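Local coordinates for protein L-glyceraldehyde 3-phosphate reductase (Clostridium beijerinckii, PDB 6HG6) that probably reduces aldehydes such as furfural with NADPH, as an aldo-keto reductase built on a TIM barrel, at residues 3-8 and 86-91; 118-123 and 159-164; 278-283 and 309-314. One frame throughout, in Å; residues are numbered along the deposited sequence.

In the fold
All three contacts join elements on the outside of one eight-stranded parallel barrel, and they follow one another along the chain. Contact 1 ties the N-terminal tail to the turn that enters strand 93-98. Contact 2 joins helix 113-127 to the bend leading into strand 162-168; its nearest atoms lie about 6 Å from contact 1, and the two centres are 24 Å apart. Contact 3 lies across the chain's centre from contact 2, with centres 33 Å apart, and 25 Å from the centre of contact 1. It alone meets NADPH: A279 belongs to the cofactor pocket, and E307 and N308, which bind NADPH, adjoin its segments. Contacts 1 and 2 lie away from the annotated sites.

Contact 1: 3-8 and 86-91; sequences YQASKN and ATYRDE
Y88 reaches across from the short 3-10 turn of 86-91 and lays its ring against A5 of the N-terminal tail. Its CB points toward the tail, and with CG anti to the carbonyl carbon (chi1 -59°) the phenol continues straight on to that chain. Along one side, the ring edge at CD1 faces E91, whose OE2 lies in the ring plane. Further out, Y88 CE1 is 3.7 Å from A5 CB, while on the other side Y88 CE2 meets Y3 CE2 at 3.9 Å, the two side chains passing at a slant. Y88 CZ comes still closer to the alanine methyl, with A5 CB at 3.5 Å over one ring face; the opposite face is covered by T87 CG2, 4.0 Å above the ring centre. At the tip, Y88 OH accepts a hydrogen bond from A5 N at 2.9 Å, nearly straight at 167°. The tyrosine thus grips the tail by both methyl and amide of a single residue. Y3 OH and S6 N both bond to D54 OD1, and the Y3 ring stacks on F50. F53 touches Y3 and A5 and meets the Y88 ring at an angle, so the tail is held between helix 42-54 and the turn that joins helix 72-85 to strand 93-98.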
loop_
_atom_site.group_PDB
_atom_site.type_symbol
_atom_site.label_atom_id
_atom_site.label_comp_id
_atom_site.label_asym_id
_atom_site.label_seq_id
_atom_site.Cartn_x
_atom_site.Cartn_y
_atom_site.Cartn_z
ATOM N N TYR A 3 -21.563 2.135 14.684
ATOM C CA TYR A 3 -20.097 1.905 14.809
ATOM C C TYR A 3 -19.488 3.075 15.572
ATOM O O TYR A 3 -19.711 4.202 15.208
ATOM C CB TYR A 3 -19.345 1.822 13.487
ATOM C CG TYR A 3 -17.835 1.838 13.626
ATOM C CD1 TYR A 3 -17.163 0.838 14.318
ATOM C CD2 TYR A 3 -17.077 2.863 13.087
ATOM C CE1 TYR A 3 -15.780 0.824 14.410
ATOM C CE2 TYR A 3 -15.693 2.875 13.186
ATOM C CZ TYR A 3 -15.044 1.854 13.852
ATOM O OH TYR A 3 -13.681 1.855 13.936
ATOM N N GLN A 4 -18.731 2.779 16.609
ATOM C CA GLN A 4 -17.976 3.795 17.383
ATOM C C GLN A 4 -16.564 3.250 17.492
ATOM O O GLN A 4 -16.396 2.139 18.003
ATOM C CB GLN A 4 -18.545 4.017 18.779
ATOM C CG GLN A 4 -19.914 4.677 18.803
ATOM C CD GLN A 4 -20.352 4.832 20.241
ATOM O OE1 GLN A 4 -21.299 4.176 20.697
ATOM N NE2 GLN A 4 -19.591 5.616 21.001
ATOM N N ALA A 5 -15.622 3.998 16.947
ATOM C CA ALA A 5 -14.219 3.580 16.878
ATOM C C ALA A 5 -13.753 3.330 18.303
ATOM O O ALA A 5 -14.243 3.991 19.234
ATOM C CB ALA A 5 -13.389 4.611 16.189
ATOM N N SER A 6 -12.949 2.291 18.459
ATOM C CA SER A 6 -12.370 1.913 19.753
ATOM C C SER A 6 -11.610 3.104 20.356
ATOM O O SER A 6 -10.759 3.653 19.675
ATOM C CB SER A 6 -11.454 0.761 19.576
ATOM O OG SER A 6 -10.809 0.505 20.804
ATOM N N LYS A 7 -11.849 3.409 21.626
ATOM C CA LYS A 7 -11.097 4.461 22.346
ATOM C C LYS A 7 -9.620 4.054 22.482
ATOM O O LYS A 7 -8.790 4.934 22.661
ATOM C CB LYS A 7 -11.714 4.699 23.726
ATOM C CG LYS A 7 -13.059 5.427 23.755
ATOM C CD LYS A 7 -13.191 6.650 22.821
ATOM C CE LYS A 7 -13.938 7.843 23.393
ATOM N NZ LYS A 7 -15.012 7.451 24.341
ATOM N N ASN A 8 -9.283 2.777 22.343
ATOM C CA ASN A 8 -7.889 2.275 22.480
ATOM C C ASN A 8 -7.178 2.220 21.127
ATOM O O ASN A 8 -6.058 1.730 21.075
ATOM C CB ASN A 8 -7.889 0.872 23.097
ATOM C CG ASN A 8 -8.446 0.847 24.501
ATOM O OD1 ASN A 8 -8.254 1.779 25.287
ATOM N ND2 ASN A 8 -9.105 -0.245 24.850
ATOM N N ALA A 86 -17.295 8.411 7.768
ATOM C CA ALA A 86 -17.145 9.850 7.412
ATOM C C ALA A 86 -16.883 10.662 8.692
ATOM O O ALA A 86 -16.151 11.662 8.604
ATOM C CB ALA A 86 -18.358 10.374 6.672
ATOM N N THR A 87 -17.457 10.250 9.815
ATOM C CA THR A 87 -17.269 10.855 11.149
ATOM C C THR A 87 -15.762 11.006 11.448
ATOM O O THR A 87 -15.328 11.951 12.169
ATOM C CB THR A 87 -17.885 9.904 12.181
ATOM O OG1 THR A 87 -19.266 9.770 11.821
ATOM C CG2 THR A 87 -17.739 10.356 13.614
ATOM N N TYR A 88 -14.974 10.049 10.990
ATOM C CA TYR A 88 -13.531 9.931 11.285
ATOM C C TYR A 88 -12.686 10.332 10.098
ATOM O O TYR A 88 -11.493 9.984 10.076
ATOM C CB TYR A 88 -13.232 8.481 11.679
ATOM C CG TYR A 88 -14.022 8.038 12.875
ATOM C CD1 TYR A 88 -13.690 8.453 14.153
ATOM C CD2 TYR A 88 -15.109 7.180 12.744
ATOM C CE1 TYR A 88 -14.413 8.036 15.263
ATOM C CE2 TYR A 88 -15.844 6.758 13.844
ATOM C CZ TYR A 88 -15.506 7.185 15.108
ATOM O OH TYR A 88 -16.229 6.750 16.198
ATOM N N ARG A 89 -13.255 11.007 9.110
ATOM C CA ARG A 89 -12.495 11.226 7.852
ATOM C C ARG A 89 -11.186 11.978 8.113
ATOM O O ARG A 89 -10.178 11.683 7.411
ATOM C CB ARG A 89 -13.349 11.908 6.784
ATOM C CG ARG A 89 -12.721 11.893 5.404
ATOM C CD ARG A 89 -11.942 13.147 5.165
ATOM N NE ARG A 89 -11.258 13.051 3.867
ATOM C CZ ARG A 89 -10.094 12.439 3.644
ATOM N NH1 ARG A 89 -9.461 11.802 4.615
ATOM N NH2 ARG A 89 -9.561 12.440 2.436
ATOM N N ASP A 90 -11.163 12.890 9.085
ATOM C CA ASP A 90 -9.926 13.681 9.308
ATOM C C ASP A 90 -8.878 12.856 10.079
ATOM O O ASP A 90 -7.792 13.342 10.300
ATOM C CB ASP A 90 -10.281 15.012 9.944
ATOM C CG ASP A 90 -11.001 15.942 8.991
ATOM O OD1 ASP A 90 -11.033 15.673 7.789
ATOM O OD2 ASP A 90 -11.551 16.949 9.499
ATOM N N GLU A 91 -9.242 11.672 10.542
ATOM C CA GLU A 91 -8.308 10.724 11.159
ATOM C C GLU A 91 -7.852 9.701 10.129
ATOM O O GLU A 91 -7.086 8.801 10.541
ATOM C CB GLU A 91 -8.994 10.055 12.335
ATOM C CG GLU A 91 -9.074 10.942 13.546
ATOM C CD GLU A 91 -9.909 10.340 14.653
ATOM O OE1 GLU A 91 -9.485 9.331 15.224
ATOM O OE2 GLU A 91 -11.011 10.879 14.887
#

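Contact 2: 118-123 and 159-164; sequences ASLDQS and SGKALY. With EDO (1,2-ethanediol), chain J.
L120 and K161 are the closest backbone pair, their CA atoms 7.9 Å apart, where the regular helix 113-127 runs past a chain that has just left helix 146-158. That chain exits through G160, whose positive phi (73°) belongs to a Schellman motif, and K161 then leads into strand 162-168, its backbone hydrogen-bonded to V132. Two neighbouring helix residues meet the one lysine. L120, with CG anti to its own amide nitrogen (chi1 178°), sets CD2 against the base of the lysine, 3.7 Å from K161 CB; L120 also packs on F135 and A156. From there the lysine stretches out fully, its CD and CE running past the aspartate, until K161 NZ forms a salt bridge with D121 OD1 at 2.8 Å. The ammonium meets that oxygen on its syn side, 18° out of the carboxylate plane. A 1,2-ethanediol, probably from the crystallisation liquor, is modelled beside the pair, but its position is doubtful. The leucine faces the interior; the ion pair lies at the surface, D121 being exposed. This joins a barrel helix to an alpha-to-beta turn at the N-terminal ends of the TIM-barrel strands, opposite the end where such barrels carry their active sites.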
loop_
_atom_site.group_PDB
_atom_site.type_symbol
_atom_site.label_atom_id
_atom_site.label_comp_id
_atom_site.label_asym_id
_atom_site.label_seq_id
_atom_site.Cartn_x
_atom_site.Cartn_y
_atom_site.Cartn_z
ATOM N N ALA A 118 -9.423 13.056 -15.409
ATOM C CA ALA A 118 -10.790 12.493 -15.546
ATOM C C ALA A 118 -10.986 11.379 -14.520
ATOM O O ALA A 118 -12.040 11.312 -13.885
ATOM C CB ALA A 118 -11.046 12.011 -16.958
ATOM N N SER A 119 -9.991 10.533 -14.328
ATOM C CA SER A 119 -10.077 9.420 -13.361
ATOM C C SER A 119 -10.213 9.949 -11.943
ATOM O O SER A 119 -11.047 9.466 -11.192
ATOM C CB SER A 119 -8.877 8.534 -13.435
ATOM O OG SER A 119 -9.115 7.451 -12.547
ATOM N N LEU A 120 -9.429 10.947 -11.561
ATOM C CA LEU A 120 -9.533 11.492 -10.194
ATOM C C LEU A 120 -10.944 11.997 -9.934
ATOM O O LEU A 120 -11.440 11.770 -8.886
ATOM C CB LEU A 120 -8.517 12.601 -9.981
ATOM C CG LEU A 120 -8.568 13.264 -8.614
ATOM C CD1 LEU A 120 -8.347 12.314 -7.467
ATOM C CD2 LEU A 120 -7.568 14.404 -8.594
ATOM N N ASP A 121 -11.557 12.699 -10.866
ATOM C CA ASP A 121 -12.931 13.174 -10.669
ATOM C C ASP A 121 -13.873 11.986 -10.450
ATOM O O ASP A 121 -14.789 12.069 -9.583
ATOM C CB ASP A 121 -13.355 14.020 -11.863
ATOM C CG ASP A 121 -12.773 15.413 -11.915
ATOM O OD1 ASP A 121 -12.142 15.803 -10.901
ATOM O OD2 ASP A 121 -12.942 16.103 -13.004
ATOM N N GLN A 122 -13.717 10.939 -11.243
ATOM C CA GLN A 122 -14.572 9.733 -11.073
ATOM C C GLN A 122 -14.349 9.144 -9.677
ATOM O O GLN A 122 -15.368 8.791 -9.040
ATOM C CB GLN A 122 -14.274 8.635 -12.077
ATOM C CG GLN A 122 -14.652 8.925 -13.520
ATOM C CD GLN A 122 -14.382 7.719 -14.403
ATOM O OE1 GLN A 122 -14.018 6.595 -13.951
ATOM N NE2 GLN A 122 -14.637 7.894 -15.702
ATOM N N SER A 123 -13.074 9.030 -9.237
ATOM C CA SER A 123 -12.734 8.450 -7.905
ATOM C C SER A 123 -13.378 9.249 -6.783
ATOM O O SER A 123 -13.958 8.661 -5.866
ATOM C CB SER A 123 -11.267 8.389 -7.696
ATOM O OG SER A 123 -10.716 7.398 -8.545
ATOM N N SER A 159 -5.575 21.966 -7.304
ATOM C CA SER A 159 -7.048 22.076 -7.482
ATOM C C SER A 159 -7.771 21.619 -6.207
ATOM O O SER A 159 -9.021 21.544 -6.220
ATOM C CB SER A 159 -7.535 21.289 -8.674
ATOM O OG SER A 159 -7.551 19.899 -8.410
ATOM N N GLY A 160 -7.031 21.271 -5.151
ATOM C CA GLY A 160 -7.614 20.915 -3.849
ATOM C C GLY A 160 -8.285 19.550 -3.857
ATOM O O GLY A 160 -9.078 19.264 -2.908
ATOM N N LYS A 161 -7.948 18.716 -4.833
ATOM C CA LYS A 161 -8.520 17.359 -4.959
ATOM C C LYS A 161 -7.614 16.289 -4.352
ATOM O O LYS A 161 -8.095 15.124 -4.199
ATOM C CB LYS A 161 -8.868 17.113 -6.420
ATOM C CG LYS A 161 -10.053 17.919 -6.883
ATOM C CD LYS A 161 -10.286 17.789 -8.350
ATOM C CE LYS A 161 -11.507 18.595 -8.783
ATOM N NZ LYS A 161 -11.668 18.490 -10.245
ATOM N N ALA A 162 -6.375 16.645 -3.984
ATOM C CA ALA A 162 -5.405 15.736 -3.350
ATOM C C ALA A 162 -4.540 16.549 -2.408
ATOM O O ALA A 162 -4.218 17.674 -2.756
ATOM C CB ALA A 162 -4.530 15.023 -4.370
ATOM N N LEU A 163 -4.220 16.028 -1.231
ATOM C CA LEU A 163 -3.309 16.776 -0.322
ATOM C C LEU A 163 -1.863 16.569 -0.755
ATOM O O LEU A 163 -1.095 17.515 -0.693
ATOM C CB LEU A 163 -3.509 16.319 1.112
ATOM C CG LEU A 163 -4.880 16.646 1.675
ATOM C CD1 LEU A 163 -4.993 16.284 3.147
ATOM C CD2 LEU A 163 -5.173 18.116 1.505
ATOM N N TYR A 164 -1.526 15.344 -1.125
ATOM C CA TYR A 164 -0.156 14.955 -1.487
ATOM C C TYR A 164 -0.152 14.102 -2.738
ATOM O O TYR A 164 -1.137 13.386 -2.982
ATOM C CB TYR A 164 0.446 14.111 -0.375
ATOM C CG TYR A 164 0.607 14.774 0.978
ATOM C CD1 TYR A 164 -0.385 14.630 1.922
ATOM C CD2 TYR A 164 1.794 15.357 1.397
ATOM C CE1 TYR A 164 -0.257 15.136 3.205
ATOM C CE2 TYR A 164 1.953 15.861 2.694
ATOM C CZ TYR A 164 0.928 15.697 3.618
ATOM O OH TYR A 164 1.053 16.138 4.898
HETATM C C1 EDO J . -11.015 17.954 -13.846
HETATM O O1 EDO J . -12.071 18.559 -13.112
HETATM C C2 EDO J . -9.934 18.883 -14.195
HETATM O O2 EDO J . -10.215 19.658 -15.354
#

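Contact 3: 278-283 and 309-314; sequences LAQMAL and VGIVHK. With NDP (NADPH dihydro-nicotinamide-adenine-dinucleotide phosphate), chain B.
I311 fits its branched side chain against one flank of helix 278-286, between Q280 and L283, which lie nearly one turn apart. Its CG2 is pressed to the base of the glutamine, I311 CG2 lying 3.4 Å from both Q280 CB and Q280 CG. The other branch covers L283: I311 CD1 and I311 CG1 are each 3.6 Å from L283 CB, and these two side chains cross at about a right angle. This split follows from chi1 (71°), which puts I311 CG1 between the backbone N and the carbonyl carbon and leaves CG2 to face the glutamine. I311 CB also rests 3.7 Å from the backbone oxygen Q280 O.

In the next shell, S284 OG lies within bonding distance of both Q280 O and I311 O, and its single proton must be shared or alternate between them. The glutamine's own amide is held from two ends, OE1 by T277 N at its own helix start and NE2 by the carbonyl of E307. I28 and L287 pack on I311, while V295 and I297 back L283, placing the contact against the barrel strands 28-31 and 294-297.

On another side of the same helix, A279 CB is 3.8 Å from N1A of the NADPH adenine, and the side chain of L283 lies about 3 Å from that of N308, which also binds NADPH. The touching side-chain atoms are all carbons, those of Q280 being its aliphatic base, so the direct contact is van der Waals; directional bonds come from around it, Q280 NE2 tying the helix to the end of 302-308 and S284 adding a polar tie.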
loop_
_atom_site.group_PDB
_atom_site.type_symbol
_atom_site.label_atom_id
_atom_site.label_comp_id
_atom_site.label_asym_id
_atom_site.label_seq_id
_atom_site.Cartn_x
_atom_site.Cartn_y
_atom_site.Cartn_z
ATOM N N LEU A 278 4.796 -17.403 9.647
ATOM C CA LEU A 278 5.556 -16.989 8.441
ATOM C C LEU A 278 5.014 -15.643 7.949
ATOM O O LEU A 278 5.817 -14.719 7.714
ATOM C CB LEU A 278 5.481 -18.081 7.372
ATOM C CG LEU A 278 6.169 -17.728 6.054
ATOM C CD1 LEU A 278 7.583 -17.218 6.295
ATOM C CD2 LEU A 278 6.207 -18.938 5.134
ATOM N N ALA A 279 3.691 -15.487 7.842
ATOM C CA ALA A 279 3.060 -14.225 7.399
ATOM C C ALA A 279 3.549 -13.077 8.276
ATOM O O ALA A 279 3.926 -12.005 7.729
ATOM C CB ALA A 279 1.553 -14.306 7.455
ATOM N N GLN A 280 3.531 -13.281 9.591
ATOM C CA GLN A 280 3.955 -12.223 10.538
ATOM C C GLN A 280 5.428 -11.876 10.303
ATOM O O GLN A 280 5.737 -10.684 10.261
ATOM C CB GLN A 280 3.721 -12.632 11.977
ATOM C CG GLN A 280 2.272 -12.500 12.401
ATOM C CD GLN A 280 2.117 -12.984 13.821
ATOM O OE1 GLN A 280 2.721 -13.973 14.221
ATOM N NE2 GLN A 280 1.412 -12.180 14.609
ATOM N N MET A 281 6.293 -12.873 10.089
ATOM C CA MET A 281 7.727 -12.574 9.878
ATOM C C MET A 281 7.900 -11.845 8.545
ATOM O O MET A 281 8.746 -10.939 8.452
ATOM C CB MET A 281 8.579 -13.831 9.854
ATOM C CG MET A 281 10.025 -13.480 9.738
ATOM S SD MET A 281 11.104 -14.909 9.801
ATOM C CE MET A 281 10.908 -15.539 8.129
ATOM N N ALA A 282 7.127 -12.233 7.528
ATOM C CA ALA A 282 7.207 -11.619 6.192
ATOM C C ALA A 282 6.863 -10.130 6.310
ATOM O O ALA A 282 7.508 -9.333 5.608
ATOM C CB ALA A 282 6.303 -12.349 5.214
ATOM N N LEU A 283 5.868 -9.780 7.141
ATOM C CA LEU A 283 5.457 -8.367 7.341
ATOM C C LEU A 283 6.563 -7.631 8.104
ATOM O O LEU A 283 6.937 -6.541 7.669
ATOM C CB LEU A 283 4.139 -8.276 8.104
ATOM C CG LEU A 283 2.920 -8.898 7.422
ATOM C CD1 LEU A 283 1.694 -8.698 8.300
ATOM C CD2 LEU A 283 2.689 -8.314 6.052
ATOM N N VAL A 309 -1.342 -7.112 13.064
ATOM C CA VAL A 309 -0.938 -5.798 13.658
ATOM C C VAL A 309 0.103 -6.012 14.766
ATOM O O VAL A 309 0.767 -5.035 15.088
ATOM C CB VAL A 309 -2.110 -4.909 14.107
ATOM C CG1 VAL A 309 -2.856 -4.364 12.889
ATOM C CG2 VAL A 309 -3.039 -5.562 15.113
ATOM N N GLY A 310 0.284 -7.221 15.300
ATOM C CA GLY A 310 1.354 -7.473 16.291
ATOM C C GLY A 310 2.749 -7.322 15.673
ATOM O O GLY A 310 3.687 -7.044 16.386
ATOM N N ILE A 311 2.885 -7.492 14.371
ATOM C CA ILE A 311 4.198 -7.611 13.663
ATOM C C ILE A 311 5.001 -6.322 13.787
ATOM O O ILE A 311 6.251 -6.425 13.846
ATOM C CB ILE A 311 3.987 -8.012 12.201
ATOM C CG1 ILE A 311 3.382 -6.871 11.375
ATOM C CG2 ILE A 311 3.144 -9.268 12.113
ATOM C CD1 ILE A 311 4.411 -5.899 10.828
ATOM N N VAL A 312 4.322 -5.164 13.839
ATOM C CA VAL A 312 4.968 -3.817 13.983
ATOM C C VAL A 312 5.837 -3.798 15.254
ATOM O O VAL A 312 6.638 -2.853 15.379
ATOM C CB VAL A 312 3.962 -2.635 13.989
ATOM C CG1 VAL A 312 2.984 -2.746 12.839
ATOM C CG2 VAL A 312 3.199 -2.497 15.303
ATOM N N HIS A 313 5.695 -4.779 16.152
ATOM C CA HIS A 313 6.475 -4.834 17.428
ATOM C C HIS A 313 7.632 -5.845 17.374
ATOM O O HIS A 313 8.277 -6.017 18.400
ATOM C CB HIS A 313 5.533 -5.102 18.603
ATOM C CG HIS A 313 4.597 -3.966 18.780
ATOM N ND1 HIS A 313 3.308 -3.995 18.290
ATOM C CD2 HIS A 313 4.803 -2.726 19.274
ATOM C CE1 HIS A 313 2.733 -2.828 18.529
ATOM N NE2 HIS A 313 3.633 -2.034 19.142
ATOM N N LYS A 314 7.913 -6.441 16.211
ATOM C CA LYS A 314 9.016 -7.418 16.018
ATOM C C LYS A 314 9.679 -7.179 14.655
ATOM O O LYS A 314 9.852 -8.156 13.881
ATOM C CB LYS A 314 8.495 -8.860 16.105
ATOM C CG LYS A 314 7.918 -9.283 17.443
ATOM C CD LYS A 314 7.737 -10.767 17.536
ATOM C CE LYS A 314 6.877 -11.184 18.707
ATOM N NZ LYS A 314 6.839 -12.662 18.808
HETATM P PA NDP B . -0.722 -9.266 1.060
HETATM O O1A NDP B . 0.531 -9.709 0.381
HETATM O O2A NDP B . -0.782 -8.736 2.457
HETATM O O5B NDP B . -1.861 -10.387 0.876
HETATM C C5B NDP B . -3.168 -10.179 1.475
HETATM C C4B NDP B . -3.910 -11.488 1.522
HETATM O O4B NDP B . -3.090 -12.446 2.241
HETATM C C3B NDP B . -5.263 -11.493 2.248
HETATM O O3B NDP B . -6.362 -11.156 1.406
HETATM C C2B NDP B . -5.341 -12.941 2.714
HETATM O O2B NDP B . -5.735 -13.722 1.590
HETATM C C1B NDP B . -3.892 -13.242 3.080
HETATM N N9A NDP B . -3.508 -12.934 4.452
HETATM C C8A NDP B . -3.428 -11.696 5.042
HETATM N N7A NDP B . -2.996 -11.733 6.277
HETATM C C5A NDP B . -2.773 -13.081 6.522
HETATM C C6A NDP B . -2.306 -13.774 7.655
HETATM N N6A NDP B . -1.968 -13.178 8.796
HETATM N N1A NDP B . -2.189 -15.125 7.563
HETATM C C2A NDP B . -2.530 -15.717 6.410
HETATM N N3A NDP B . -2.972 -15.167 5.280
HETATM C C4A NDP B . -3.072 -13.831 5.400
HETATM O O3 NDP B . -1.326 -8.040 0.196
HETATM P PN NDP B . -2.044 -7.893 -1.227
HETATM O O1N NDP B . -3.493 -8.186 -1.021
HETATM O O2N NDP B . -1.284 -8.603 -2.300
HETATM O O5D NDP B . -1.862 -6.308 -1.463
HETATM C C5D NDP B . -2.162 -5.423 -0.352
HETATM C C4D NDP B . -2.537 -4.063 -0.891
HETATM O O4D NDP B . -1.428 -3.523 -1.633
HETATM C C3D NDP B . -3.681 -4.019 -1.902
HETATM O O3D NDP B . -4.935 -4.123 -1.243
HETATM C C2D NDP B . -3.416 -2.652 -2.543
HETATM O O2D NDP B . -3.898 -1.625 -1.716
HETATM C C1D NDP B . -1.893 -2.616 -2.620
HETATM N N1N NDP B . -1.383 -3.039 -3.949
HETATM C C2N NDP B . -0.802 -2.114 -4.781
HETATM C C3N NDP B . -0.562 -2.363 -6.105
HETATM C C7N NDP B . 0.073 -1.289 -6.949
HETATM O O7N NDP B . 0.274 -0.150 -6.487
HETATM N N7N NDP B . 0.376 -1.614 -8.206
HETATM C C4N NDP B . -0.952 -3.716 -6.635
HETATM C C5N NDP B . -1.376 -4.696 -5.613
HETATM C C6N NDP B . -1.495 -4.358 -4.348
HETATM P P2B NDP B . -6.613 -15.048 1.883
HETATM O O1X NDP B . -7.443 -14.946 3.146
HETATM O O2X NDP B . -7.485 -15.191 0.644
HETATM O O3X NDP B . -5.541 -16.124 1.975
#